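Side-chain contacts in putative gamma-glutamylcyclotransferase PH0828 (Pyrococcus horikoshii, PDB 1V30), which is a putative gamma-glutamylcyclotransferase, an enzyme class that releases 5-oxoproline from gamma-glutamyl compounds, although its own substrate is not established: residues 23-28 with 69-74; 38-43 with 48-53; 83-88 with 92-97; 106-109 with 113-116. All blocks are in the same frame, centred on the assembly; numbering follows the deposited sequence.

Contact 1: residues 23-28 with 69-74; sequences HWYLKG and FERINE
Ile72 meets Tyr25 and Leu26 through different atoms of one branch, and these apolar touches form the heart of the contact. Its CG1 lies 4.0 Å from Tyr25 CB and packs obliquely beside the near end of the phenol ring as the two side chains slide past each other in opposite directions. The Ile72 CD1 methyl goes further and meets Leu26 CD2 at 3.7 Å, the two side chains crossing at about a right angle. The torsions explain this reach: CG1 stands anti to the carbonyl carbon (chi1 -66°) and CD1 continues the extended chain, so that the long branch reaches from the helix to the loop. Branched aliphatic residues suit this buried place, where Leu26 also packs on Ile10, Tyr62 and Val64. Within the loop, Trp24 CH2 lies over one face of the Tyr25 ring, offset toward the rim.

At the periphery, Arg71 brings its NE to 4.3 Å from Tyr25 CE2, an oblique approach to the ring, while its charge is paired with Glu67 one helical turn earlier.

Backbone bonds give each side its shape: Leu26 N to His23 O, 2.8 Å, closes the short 3-10 turn, and Asn73 N to Phe69 O, 2.9 Å, belongs to the last turn of helix 66-72. His23 ND1 also ties that 3-10 turn to Leu16 O. Because Ile72 touches Leu16, a substrate-binding residue by similarity, and its side chain is about 4 Å from a bound buffer molecule, the arrangement is consistent with one wall of the pocket of the gamma-glutamylcyclotransferase fold.

Contact 2: residues 38-43 with 48-53; sequences EGYQLY and PYAVKG
The antiparallel hairpin of strands 40-44 and 48-51 is built on two hydrogen-bonded pairs, Gln41 with Val51 and Tyr43 with Tyr49. Gln41 N bonds to Val51 O at 2.8 Å, and Tyr49 N reaches Tyr43 O at the same length; the return bonds complete both pairs. Beyond them the chains turn corners, and there the regular pairing is broken: Gly53 N still bonds to Gly39 O, but from well above the carbonyl plane. Gly39 has a positive phi (88°), a conformation in which a CB would press on the preceding carbonyl. Gly53 leaves room for the side chain of Gln41, whose CG passes 3.7 Å from Gly53 C.

Gln41 is extended beyond CG, and its OE1 shares a water with Lys52 O of the other segment: the water donates to Gln41 OE1 at 2.7 Å and to Lys52 O. Its NE2 bonds to Lys54 O. On the same face, Tyr43 crosses Val51 at about a right angle, CE1 meeting the CG2 methyl at 3.9 Å.

Tyr40 runs alongside Lys52, both pointing the same way. Lys52 CA stands over one face of the phenol, the aliphatic CG comes 4.0 Å from Tyr40 CZ, and the two polar ends converge on Glu97. Beside the ring, Ala50 offers its small CB at 4.1 Å from Tyr40 CD2, on the face where Leu42 also lies. The side chains of Ala50 and Tyr13, a substrate-binding residue by similarity, are about 3 Å apart, and that of Pro48 is about 4 Å from a bound buffer molecule. The hairpin, extended by strand 105-106 beside 40-44, is consistent with a wall of the substrate pocket in this family.

Contact 3: residues 83-88 with 92-97; sequences LVEVST and KAFLWE
Leu83 wedges between two aromatic residues of the opposite strand, and this apolar group dominates one face of the hairpin. Its CD1 makes a CH-pi contact over the face of Trp96, 3.9 Å from the centroid of the five-membered ring and 20° off the normal. With CG anti to the backbone N (chi1 -160°), the fork can also meet Phe94: Leu83 CG and Phe94 CD2 are 3.5 Å apart. Glu85 lies alongside that phenyl, its CG 3.7 Å from Phe94 CE2; the methylenes give apolar contact, and the carboxylate stays beside the CE2 corner, its plane turned 58° from the ring. The Trp96 side chain is about 4 Å from that of Leu16, a substrate-binding residue by similarity, and NE1 bonds to Asn73 OD1, consistent with a place at the pocket's rim.

The reverse face carries Val84, Val86, Ala93 and Leu95, all aliphatic. Val84 CG2 touches Leu95 CD2 at 3.7 Å, and Val84 CG1 crosses the chain of Glu97, whose carboxylate is engaged chiefly by Lys52. Ala93 leaves room for the Thr88 methyl.

Hydrogen bonds fix the register: Val84 and Leu95 exchange two, as do Val86 and Ala93. Lys92, bent at chi2, curls back so that NZ donates to Ser87 OG at 2.6 Å. The chemistry implies a division of labour: backbone bonds set the pairing, aliphatic-aromatic contacts cover the Leu83 face and aliphatic ones the Val84 face, and the one side-chain hydrogen bond between the segments joins two exposed residues, where the ammonium can probably also meet solvent.

Contact 4: residues 106-109 with 113-116; sequences RIKS and DEIR
Glu114 OE1 is gripped twice by Ser109: Ser109 OG donates to the anti lone pair of Glu114 OE1 at 2.7 Å, and Ser109 N arrives nearly along the C-O axis. The other oxygen, OE2, takes the charged end of Lys108 in a short salt bridge, with NZ 2.5 Å away on the syn side and 19° out of the carboxylate plane. Three donors thus hold the carboxylate, fixing its rotation and probably stabilising its negative charge. Glutamate is long enough to bridge from helix to loop and has two oxygens for three donors; chi1 -163° sets CG anti to the backbone N and sends the acid across.

Lys108 folds back through bends at chi2 and chi3, which lets NZ also donate to Arg106 O, 3.1 Å away, in the carbonyl plane and on a lone pair. The contact belongs to the turn between strand 105-106 and helix 114-123: the loop is tied to Glu114 and Ile115 of that helix, and Ser109 OG additionally receives Asp111 N.

Beside the carboxylate, Ile107 presents two apolar branches. Its CG2 lies 3.7 Å from Glu114 CB, while CD1 crosses to Ile115 CD1 at 3.9 Å. A branched residue fits here because it faces both neighbours at once and is buried against Leu42, Phe44 and Phe112. Within the helical segment, Arg116 grips Asp113 OD1 side-on with NE and NH2, from above one face of the carboxylate; Lys20 is a further partner of that oxygen.

From the N terminus, the loop after strand 8-12 supplies the first half of contact 1, and helix 66-72 returns 41 residues later to close it. Within that long loop lies contact 2, a local hairpin. Contacts 3 and 4 follow in series, each closing a short loop of its own, so no closures cross. Although separate in sequence, they join in space: Asn73 OD1 meets Trp96 NE1 between contacts 1 and 3, Glu97 of contact 3 receives Lys52 NZ and Tyr40 OH of contact 2, and Leu42 O receives Ile107 N between contacts 2 and 4. Contact 4 is far from contacts 1 and 3, on the opposite side of the chain's centre; contact 2 connects it with them.

Contact 1: residues 23-28 with 69-74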
loop_
_atom_site.group_PDB
_atom_site.type_symbol
_atom_site.label_atom_id
_atom_site.label_comp_id
_atom_site.label_asym_id
_atom_site.label_seq_id
_atom_site.Cartn_x
_atom_site.Cartn_y
_atom_site.Cartn_z
ATOM N N HIS A 23 -7.798 -5.475 4.203
ATOM C CA HIS A 23 -6.903 -5.861 5.279
ATOM C C HIS A 23 -7.146 -7.248 5.849
ATOM O O HIS A 23 -6.224 -7.854 6.396
ATOM C CB HIS A 23 -6.936 -4.854 6.423
ATOM C CG HIS A 23 -5.876 -5.104 7.450
ATOM N ND1 HIS A 23 -4.532 -5.016 7.161
ATOM C CD2 HIS A 23 -5.958 -5.485 8.746
ATOM C CE1 HIS A 23 -3.830 -5.334 8.234
ATOM N NE2 HIS A 23 -4.673 -5.624 9.210
ATOM N N TRP A 24 -8.367 -7.758 5.726
ATOM C CA TRP A 24 -8.658 -9.080 6.267
ATOM C C TRP A 24 -7.749 -10.164 5.690
ATOM O O TRP A 24 -7.574 -11.216 6.300
ATOM C CB TRP A 24 -10.136 -9.450 6.066
ATOM C CG TRP A 24 -10.587 -9.599 4.642
ATOM C CD1 TRP A 24 -10.963 -8.602 3.788
ATOM C CD2 TRP A 24 -10.738 -10.826 3.918
ATOM N NE1 TRP A 24 -11.343 -9.132 2.578
ATOM C CE2 TRP A 24 -11.214 -10.495 2.630
ATOM C CE3 TRP A 24 -10.518 -12.175 4.233
ATOM C CZ2 TRP A 24 -11.475 -11.465 1.653
ATOM C CZ3 TRP A 24 -10.779 -13.140 3.261
ATOM C CH2 TRP A 24 -11.252 -12.777 1.987
ATOM N N TYR A 25 -7.159 -9.909 4.525
ATOM C CA TYR A 25 -6.255 -10.885 3.917
ATOM C C TYR A 25 -4.976 -11.048 4.739
ATOM O O TYR A 25 -4.283 -12.060 4.624
ATOM C CB TYR A 25 -5.865 -10.467 2.492
ATOM C CG TYR A 25 -6.799 -10.968 1.416
ATOM C CD1 TYR A 25 -7.862 -10.188 0.968
ATOM C CD2 TYR A 25 -6.625 -12.233 0.855
ATOM C CE1 TYR A 25 -8.733 -10.655 -0.015
ATOM C CE2 TYR A 25 -7.489 -12.711 -0.125
ATOM C CZ TYR A 25 -8.539 -11.918 -0.554
ATOM O OH TYR A 25 -9.399 -12.389 -1.517
ATOM N N LEU A 26 -4.672 -10.054 5.569
ATOM C CA LEU A 26 -3.462 -10.071 6.389
ATOM C C LEU A 26 -3.687 -10.370 7.871
ATOM O O LEU A 26 -2.781 -10.193 8.682
ATOM C CB LEU A 26 -2.747 -8.725 6.269
ATOM C CG LEU A 26 -2.274 -8.304 4.879
ATOM C CD1 LEU A 26 -1.683 -6.903 4.951
ATOM C CD2 LEU A 26 -1.248 -9.296 4.362
ATOM N N LYS A 27 -4.881 -10.829 8.221
ATOM C CA LYS A 27 -5.199 -11.118 9.616
ATOM C C LYS A 27 -4.258 -12.085 10.329
ATOM O O LYS A 27 -4.137 -12.042 11.554
ATOM C CB LYS A 27 -6.652 -11.593 9.717
ATOM C CG LYS A 27 -7.641 -10.443 9.908
ATOM C CD LYS A 27 -7.188 -9.191 9.152
ATOM C CE LYS A 27 -7.996 -7.961 9.532
ATOM N NZ LYS A 27 -9.413 -8.054 9.095
ATOM N N GLY A 28 -3.585 -12.943 9.570
ATOM C CA GLY A 28 -2.664 -13.886 10.179
ATOM C C GLY A 28 -1.210 -13.475 10.024
ATOM O O GLY A 28 -0.316 -14.078 10.619
ATOM N N PHE A 69 0.507 -14.845 0.454
ATOM C CA PHE A 69 0.967 -13.976 -0.623
ATOM C C PHE A 69 0.327 -14.357 -1.956
ATOM O O PHE A 69 -0.125 -13.490 -2.702
ATOM C CB PHE A 69 2.486 -14.036 -0.774
ATOM C CG PHE A 69 3.004 -13.159 -1.877
ATOM C CD1 PHE A 69 3.171 -11.793 -1.675
ATOM C CD2 PHE A 69 3.256 -13.685 -3.138
ATOM C CE1 PHE A 69 3.578 -10.963 -2.717
ATOM C CE2 PHE A 69 3.664 -12.863 -4.187
ATOM C CZ PHE A 69 3.824 -11.500 -3.974
ATOM N N GLU A 70 0.299 -15.651 -2.263
ATOM C CA GLU A 70 -0.295 -16.105 -3.516
ATOM C C GLU A 70 -1.778 -15.759 -3.600
ATOM O O GLU A 70 -2.275 -15.397 -4.670
ATOM C CB GLU A 70 -0.091 -17.612 -3.692
ATOM C CG GLU A 70 1.355 -17.991 -3.981
ATOM C CD GLU A 70 1.540 -19.472 -4.273
ATOM O OE1 GLU A 70 0.529 -20.177 -4.463
ATOM O OE2 GLU A 70 2.700 -19.926 -4.320
ATOM N N ARG A 71 -2.489 -15.862 -2.478
ATOM C CA ARG A 71 -3.912 -15.537 -2.465
ATOM C C ARG A 71 -4.123 -14.067 -2.796
ATOM O O ARG A 71 -5.002 -13.715 -3.584
ATOM C CB ARG A 71 -4.535 -15.831 -1.098
ATOM C CG ARG A 71 -4.913 -17.283 -0.866
ATOM C CD ARG A 71 -6.189 -17.368 -0.039
ATOM N NE ARG A 71 -6.111 -16.586 1.193
ATOM C CZ ARG A 71 -5.365 -16.912 2.243
ATOM N NH1 ARG A 71 -4.627 -18.012 2.216
ATOM N NH2 ARG A 71 -5.355 -16.142 3.322
ATOM N N ILE A 72 -3.311 -13.212 -2.185
ATOM C CA ILE A 72 -3.410 -11.779 -2.417
ATOM C C ILE A 72 -3.073 -11.434 -3.862
ATOM O O ILE A 72 -3.770 -10.647 -4.503
ATOM C CB ILE A 72 -2.452 -11.002 -1.490
ATOM C CG1 ILE A 72 -2.895 -11.166 -0.035
ATOM C CG2 ILE A 72 -2.409 -9.529 -1.893
ATOM C CD1 ILE A 72 -1.950 -10.536 0.972
ATOM N N ASN A 73 -2.008 -12.041 -4.376
ATOM C CA ASN A 73 -1.561 -11.771 -5.736
ATOM C C ASN A 73 -2.486 -12.363 -6.800
ATOM O O ASN A 73 -2.209 -12.266 -7.996
ATOM C CB ASN A 73 -0.125 -12.281 -5.913
ATOM C CG ASN A 73 0.662 -11.473 -6.930
ATOM O OD1 ASN A 73 0.443 -10.269 -7.089
ATOM N ND2 ASN A 73 1.596 -12.126 -7.610
ATOM N N GLU A 74 -3.582 -12.971 -6.352
ATOM C CA GLU A 74 -4.580 -13.555 -7.244
ATOM C C GLU A 74 -5.835 -12.681 -7.273
ATOM O O GLU A 74 -6.654 -12.795 -8.188
ATOM C CB GLU A 74 -4.970 -14.964 -6.781
ATOM C CG GLU A 74 -4.128 -16.085 -7.359
ATOM C CD GLU A 74 -4.637 -17.456 -6.948
ATOM O OE1 GLU A 74 -4.107 -18.468 -7.452
ATOM O OE2 GLU A 74 -5.566 -17.519 -6.115
#

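Contact 2: residues 38-43 with 48-53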
loop_
_atom_site.group_PDB
_atom_site.type_symbol
_atom_site.label_atom_id
_atom_site.label_comp_id
_atom_site.label_asym_id
_atom_site.label_seq_id
_atom_site.Cartn_x
_atom_site.Cartn_y
_atom_site.Cartn_z
ATOM N N GLU A 38 11.039 6.008 -0.376
ATOM C CA GLU A 38 11.410 7.175 -1.162
ATOM C C GLU A 38 11.212 6.890 -2.646
ATOM O O GLU A 38 11.351 5.752 -3.088
ATOM C CB GLU A 38 12.875 7.542 -0.897
ATOM C CG GLU A 38 13.128 8.140 0.478
ATOM C CD GLU A 38 12.583 9.552 0.608
ATOM O OE1 GLU A 38 12.522 10.068 1.745
ATOM O OE2 GLU A 38 12.222 10.152 -0.427
ATOM N N GLY A 39 10.873 7.923 -3.410
ATOM C CA GLY A 39 10.693 7.757 -4.842
ATOM C C GLY A 39 9.309 7.349 -5.310
ATOM O O GLY A 39 9.154 6.854 -6.426
ATOM N N TYR A 40 8.300 7.550 -4.468
ATOM C CA TYR A 40 6.934 7.200 -4.837
ATOM C C TYR A 40 5.926 8.281 -4.475
ATOM O O TYR A 40 6.080 8.987 -3.480
ATOM C CB TYR A 40 6.501 5.888 -4.171
ATOM C CG TYR A 40 6.922 4.644 -4.917
ATOM C CD1 TYR A 40 8.149 4.031 -4.664
ATOM C CD2 TYR A 40 6.101 4.093 -5.898
ATOM C CE1 TYR A 40 8.548 2.897 -5.376
ATOM C CE2 TYR A 40 6.488 2.964 -6.614
ATOM C CZ TYR A 40 7.711 2.373 -6.349
ATOM O OH TYR A 40 8.090 1.266 -7.071
ATOM N N GLN A 41 4.892 8.393 -5.302
ATOM C CA GLN A 41 3.813 9.343 -5.075
ATOM C C GLN A 41 2.535 8.535 -4.918
ATOM O O GLN A 41 2.418 7.434 -5.461
ATOM C CB GLN A 41 3.678 10.301 -6.254
ATOM C CG GLN A 41 4.936 11.087 -6.554
ATOM C CD GLN A 41 4.706 12.131 -7.616
ATOM O OE1 GLN A 41 3.977 11.897 -8.580
ATOM N NE2 GLN A 41 5.335 13.290 -7.455
ATOM N N LEU A 42 1.578 9.088 -4.182
ATOM C CA LEU A 42 0.311 8.411 -3.931
ATOM C C LEU A 42 -0.864 9.208 -4.477
ATOM O O LEU A 42 -0.995 10.399 -4.196
ATOM C CB LEU A 42 0.125 8.208 -2.424
ATOM C CG LEU A 42 -1.167 7.535 -1.947
ATOM C CD1 LEU A 42 -1.257 6.121 -2.495
ATOM C CD2 LEU A 42 -1.192 7.510 -0.419
ATOM N N TYR A 43 -1.710 8.541 -5.255
ATOM C CA TYR A 43 -2.901 9.151 -5.834
ATOM C C TYR A 43 -4.110 8.328 -5.416
ATOM O O TYR A 43 -3.984 7.144 -5.092
ATOM C CB TYR A 43 -2.817 9.177 -7.364
ATOM C CG TYR A 43 -1.748 10.094 -7.903
ATOM C CD1 TYR A 43 -0.407 9.715 -7.887
ATOM C CD2 TYR A 43 -2.072 11.355 -8.392
ATOM C CE1 TYR A 43 0.587 10.573 -8.341
ATOM C CE2 TYR A 43 -1.085 12.223 -8.850
ATOM C CZ TYR A 43 0.241 11.822 -8.818
ATOM O OH TYR A 43 1.226 12.680 -9.253
ATOM N N PRO A 48 -6.332 3.351 -4.418
ATOM C CA PRO A 48 -5.071 4.049 -4.157
ATOM C C PRO A 48 -4.023 3.603 -5.172
ATOM O O PRO A 48 -3.960 2.425 -5.529
ATOM C CB PRO A 48 -4.725 3.611 -2.737
ATOM C CG PRO A 48 -5.210 2.197 -2.713
ATOM C CD PRO A 48 -6.535 2.243 -3.463
ATOM N N TYR A 49 -3.196 4.541 -5.620
ATOM C CA TYR A 49 -2.170 4.237 -6.608
ATOM C C TYR A 49 -0.798 4.762 -6.235
ATOM O O TYR A 49 -0.629 5.950 -5.994
ATOM C CB TYR A 49 -2.539 4.840 -7.962
ATOM C CG TYR A 49 -3.923 4.499 -8.448
ATOM C CD1 TYR A 49 -4.896 5.487 -8.578
ATOM C CD2 TYR A 49 -4.255 3.198 -8.815
ATOM C CE1 TYR A 49 -6.161 5.188 -9.066
ATOM C CE2 TYR A 49 -5.516 2.887 -9.304
ATOM C CZ TYR A 49 -6.463 3.887 -9.430
ATOM O OH TYR A 49 -7.698 3.590 -9.944
ATOM N N ALA A 50 0.184 3.869 -6.186
ATOM C CA ALA A 50 1.551 4.287 -5.904
ATOM C C ALA A 50 2.304 4.191 -7.225
ATOM O O ALA A 50 2.302 3.146 -7.877
ATOM C CB ALA A 50 2.200 3.381 -4.862
ATOM N N VAL A 51 2.906 5.300 -7.634
ATOM C CA VAL A 51 3.681 5.342 -8.869
ATOM C C VAL A 51 4.989 6.045 -8.573
ATOM O O VAL A 51 5.069 6.855 -7.653
ATOM C CB VAL A 51 2.942 6.113 -9.983
ATOM C CG1 VAL A 51 1.667 5.380 -10.361
ATOM C CG2 VAL A 51 2.639 7.534 -9.529
ATOM N N LYS A 52 6.020 5.731 -9.348
ATOM C CA LYS A 52 7.313 6.358 -9.135
ATOM C C LYS A 52 7.226 7.853 -9.377
ATOM O O LYS A 52 6.555 8.306 -10.302
ATOM C CB LYS A 52 8.364 5.747 -10.058
ATOM C CG LYS A 52 8.648 4.292 -9.769
ATOM C CD LYS A 52 9.859 3.813 -10.543
ATOM C CE LYS A 52 10.112 2.344 -10.292
ATOM N NZ LYS A 52 8.992 1.523 -10.815
ATOM N N GLY A 53 7.911 8.612 -8.530
ATOM C CA GLY A 53 7.912 10.054 -8.651
ATOM C C GLY A 53 8.519 10.688 -7.417
ATOM O O GLY A 53 8.798 10.009 -6.431
HETATM O O HOH W 1 4.642 10.404 -10.755
#

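Contact 3: residues 83-88 with 92-97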
loop_
_atom_site.group_PDB
_atom_site.type_symbol
_atom_site.label_atom_id
_atom_site.label_comp_id
_atom_site.label_asym_id
_atom_site.label_seq_id
_atom_site.Cartn_x
_atom_site.Cartn_y
_atom_site.Cartn_z
ATOM N N LEU A 83 4.047 -6.211 -9.420
ATOM C CA LEU A 83 4.924 -6.439 -8.284
ATOM C C LEU A 83 6.326 -5.879 -8.473
ATOM O O LEU A 83 6.996 -6.181 -9.458
ATOM C CB LEU A 83 4.999 -7.946 -8.027
ATOM C CG LEU A 83 5.449 -8.445 -6.659
ATOM C CD1 LEU A 83 4.377 -8.121 -5.623
ATOM C CD2 LEU A 83 5.678 -9.947 -6.722
ATOM N N VAL A 84 6.767 -5.056 -7.528
ATOM C CA VAL A 84 8.105 -4.486 -7.574
ATOM C C VAL A 84 8.752 -4.690 -6.213
ATOM O O VAL A 84 8.080 -5.039 -5.238
ATOM C CB VAL A 84 8.091 -2.970 -7.898
ATOM C CG1 VAL A 84 7.458 -2.738 -9.260
ATOM C CG2 VAL A 84 7.340 -2.203 -6.821
ATOM N N GLU A 85 10.060 -4.486 -6.150
ATOM C CA GLU A 85 10.786 -4.631 -4.903
ATOM C C GLU A 85 11.216 -3.260 -4.417
ATOM O O GLU A 85 11.624 -2.410 -5.208
ATOM C CB GLU A 85 12.004 -5.531 -5.109
ATOM C CG GLU A 85 11.618 -6.987 -5.324
ATOM C CD GLU A 85 12.657 -7.766 -6.099
ATOM O OE1 GLU A 85 13.822 -7.826 -5.655
ATOM O OE2 GLU A 85 12.302 -8.321 -7.160
ATOM N N VAL A 86 11.094 -3.046 -3.112
ATOM C CA VAL A 86 11.485 -1.786 -2.503
ATOM C C VAL A 86 12.293 -2.053 -1.244
ATOM O O VAL A 86 12.183 -3.112 -0.624
ATOM C CB VAL A 86 10.254 -0.916 -2.120
ATOM C CG1 VAL A 86 9.461 -0.561 -3.364
ATOM C CG2 VAL A 86 9.372 -1.650 -1.125
ATOM N N SER A 87 13.124 -1.090 -0.870
ATOM C CA SER A 87 13.920 -1.236 0.337
ATOM C C SER A 87 13.128 -0.687 1.520
ATOM O O SER A 87 12.429 0.316 1.387
ATOM C CB SER A 87 15.232 -0.457 0.210
ATOM O OG SER A 87 16.068 -1.011 -0.790
ATOM N N THR A 88 13.207 -1.366 2.657
ATOM C CA THR A 88 12.546 -0.905 3.874
ATOM C C THR A 88 13.562 -1.107 4.984
ATOM O O THR A 88 14.547 -1.827 4.803
ATOM C CB THR A 88 11.279 -1.716 4.232
ATOM O OG1 THR A 88 11.647 -2.924 4.909
ATOM C CG2 THR A 88 10.484 -2.045 2.980
ATOM N N LYS A 92 14.382 -5.877 2.237
ATOM C CA LYS A 92 13.656 -5.787 0.977
ATOM C C LYS A 92 12.245 -6.350 1.108
ATOM O O LYS A 92 12.014 -7.335 1.812
ATOM C CB LYS A 92 14.413 -6.541 -0.117
ATOM C CG LYS A 92 15.655 -5.826 -0.624
ATOM C CD LYS A 92 15.290 -4.581 -1.418
ATOM C CE LYS A 92 16.529 -3.909 -1.993
ATOM N NZ LYS A 92 16.186 -2.714 -2.814
ATOM N N ALA A 93 11.302 -5.712 0.422
ATOM C CA ALA A 93 9.910 -6.142 0.454
ATOM C C ALA A 93 9.265 -5.938 -0.908
ATOM O O ALA A 93 9.758 -5.159 -1.728
ATOM C CB ALA A 93 9.140 -5.348 1.518
ATOM N N PHE A 94 8.172 -6.654 -1.147
ATOM C CA PHE A 94 7.438 -6.514 -2.394
ATOM C C PHE A 94 6.352 -5.466 -2.196
ATOM O O PHE A 94 5.787 -5.333 -1.104
ATOM C CB PHE A 94 6.800 -7.842 -2.807
ATOM C CG PHE A 94 7.789 -8.862 -3.274
ATOM C CD1 PHE A 94 8.257 -9.843 -2.408
ATOM C CD2 PHE A 94 8.271 -8.827 -4.575
ATOM C CE1 PHE A 94 9.196 -10.782 -2.837
ATOM C CE2 PHE A 94 9.209 -9.758 -5.012
ATOM C CZ PHE A 94 9.672 -10.737 -4.141
ATOM N N LEU A 95 6.066 -4.730 -3.260
ATOM C CA LEU A 95 5.055 -3.685 -3.243
ATOM C C LEU A 95 4.315 -3.747 -4.570
ATOM O O LEU A 95 4.916 -4.063 -5.602
ATOM C CB LEU A 95 5.728 -2.322 -3.056
ATOM C CG LEU A 95 4.868 -1.058 -3.139
ATOM C CD1 LEU A 95 5.374 -0.034 -2.135
ATOM C CD2 LEU A 95 4.901 -0.497 -4.552
ATOM N N TRP A 96 3.015 -3.472 -4.539
ATOM C CA TRP A 96 2.196 -3.498 -5.739
ATOM C C TRP A 96 2.109 -2.095 -6.304
ATOM O O TRP A 96 1.377 -1.248 -5.795
ATOM C CB TRP A 96 0.803 -4.032 -5.417
ATOM C CG TRP A 96 0.771 -5.522 -5.253
ATOM C CD1 TRP A 96 0.634 -6.452 -6.245
ATOM C CD2 TRP A 96 0.895 -6.259 -4.028
ATOM N NE1 TRP A 96 0.660 -7.721 -5.713
ATOM C CE2 TRP A 96 0.821 -7.632 -4.354
ATOM C CE3 TRP A 96 1.062 -5.893 -2.684
ATOM C CZ2 TRP A 96 0.906 -8.638 -3.387
ATOM C CZ3 TRP A 96 1.146 -6.895 -1.722
ATOM C CH2 TRP A 96 1.067 -8.250 -2.079
ATOM N N GLU A 97 2.878 -1.869 -7.362
ATOM C CA GLU A 97 2.946 -0.582 -8.033
ATOM C C GLU A 97 1.880 -0.454 -9.117
ATOM O O GLU A 97 1.696 -1.362 -9.927
ATOM C CB GLU A 97 4.337 -0.435 -8.648
ATOM C CG GLU A 97 4.513 0.720 -9.606
ATOM C CD GLU A 97 5.901 0.729 -10.204
ATOM O OE1 GLU A 97 6.859 1.012 -9.457
ATOM O OE2 GLU A 97 6.033 0.430 -11.411
#

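Contact 4: residues 106-109 with 113-116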
loop_
_atom_site.group_PDB
_atom_site.type_symbol
_atom_site.label_atom_id
_atom_site.label_comp_id
_atom_site.label_asym_id
_atom_site.label_seq_id
_atom_site.Cartn_x
_atom_site.Cartn_y
_atom_site.Cartn_z
ATOM N N ARG A 106 -3.801 13.861 -5.902
ATOM C CA ARG A 106 -2.576 13.425 -5.257
ATOM C C ARG A 106 -2.699 13.577 -3.749
ATOM O O ARG A 106 -3.230 14.573 -3.258
ATOM C CB ARG A 106 -1.381 14.253 -5.735
ATOM C CG ARG A 106 -0.156 14.072 -4.851
ATOM C CD ARG A 106 1.078 14.743 -5.418
ATOM N NE ARG A 106 2.250 14.454 -4.597
ATOM C CZ ARG A 106 3.500 14.731 -4.953
ATOM N NH1 ARG A 106 3.744 15.308 -6.122
ATOM N NH2 ARG A 106 4.504 14.423 -4.145
ATOM N N ILE A 107 -2.220 12.580 -3.016
ATOM C CA ILE A 107 -2.235 12.645 -1.562
ATOM C C ILE A 107 -0.823 13.112 -1.213
ATOM O O ILE A 107 0.119 12.321 -1.162
ATOM C CB ILE A 107 -2.549 11.268 -0.946
ATOM C CG1 ILE A 107 -3.958 10.837 -1.369
ATOM C CG2 ILE A 107 -2.446 11.335 0.574
ATOM C CD1 ILE A 107 -4.446 9.563 -0.726
ATOM N N LYS A 108 -0.693 14.422 -1.011
ATOM C CA LYS A 108 0.587 15.069 -0.730
ATOM C C LYS A 108 1.420 14.492 0.402
ATOM O O LYS A 108 2.642 14.437 0.299
ATOM C CB LYS A 108 0.381 16.566 -0.466
ATOM C CG LYS A 108 -0.341 17.320 -1.573
ATOM C CD LYS A 108 -1.764 16.811 -1.737
ATOM C CE LYS A 108 -2.487 16.738 -0.395
ATOM N NZ LYS A 108 -3.720 15.921 -0.480
ATOM N N SER A 109 0.773 14.074 1.482
ATOM C CA SER A 109 1.508 13.525 2.615
ATOM C C SER A 109 2.103 12.157 2.306
ATOM O O SER A 109 2.998 11.692 3.010
ATOM C CB SER A 109 0.595 13.411 3.837
ATOM O OG SER A 109 -0.378 12.398 3.658
ATOM N N ASP A 113 -3.856 7.556 5.014
ATOM C CA ASP A 113 -4.710 7.962 6.132
ATOM C C ASP A 113 -5.180 9.405 6.011
ATOM O O ASP A 113 -6.057 9.836 6.759
ATOM C CB ASP A 113 -3.994 7.785 7.480
ATOM C CG ASP A 113 -4.147 6.382 8.053
ATOM O OD1 ASP A 113 -5.171 5.717 7.782
ATOM O OD2 ASP A 113 -3.247 5.947 8.800
ATOM N N GLU A 114 -4.599 10.151 5.077
ATOM C CA GLU A 114 -4.998 11.537 4.889
ATOM C C GLU A 114 -6.489 11.588 4.570
ATOM O O GLU A 114 -7.175 12.548 4.919
ATOM C CB GLU A 114 -4.197 12.177 3.754
ATOM C CG GLU A 114 -4.245 13.695 3.758
ATOM C CD GLU A 114 -3.420 14.306 2.647
ATOM O OE1 GLU A 114 -2.226 13.956 2.521
ATOM O OE2 GLU A 114 -3.965 15.144 1.902
ATOM N N ILE A 115 -6.994 10.544 3.916
ATOM C CA ILE A 115 -8.410 10.481 3.557
ATOM C C ILE A 115 -9.285 10.419 4.813
ATOM O O ILE A 115 -10.397 10.951 4.832
ATOM C CB ILE A 115 -8.711 9.251 2.659
ATOM C CG1 ILE A 115 -7.852 9.305 1.389
ATOM C CG2 ILE A 115 -10.193 9.216 2.297
ATOM C CD1 ILE A 115 -8.049 10.554 0.549
ATOM N N ARG A 116 -8.785 9.768 5.858
ATOM C CA ARG A 116 -9.524 9.668 7.110
ATOM C C ARG A 116 -9.551 11.017 7.809
ATOM O O ARG A 116 -10.483 11.325 8.552
ATOM C CB ARG A 116 -8.886 8.634 8.033
ATOM C CG ARG A 116 -9.517 7.269 7.933
ATOM C CD ARG A 116 -9.340 6.526 9.238
ATOM N NE ARG A 116 -7.954 6.133 9.425
ATOM C CZ ARG A 116 -7.489 5.488 10.487
ATOM N NH1 ARG A 116 -8.301 5.160 11.484
ATOM N NH2 ARG A 116 -6.214 5.141 10.530
#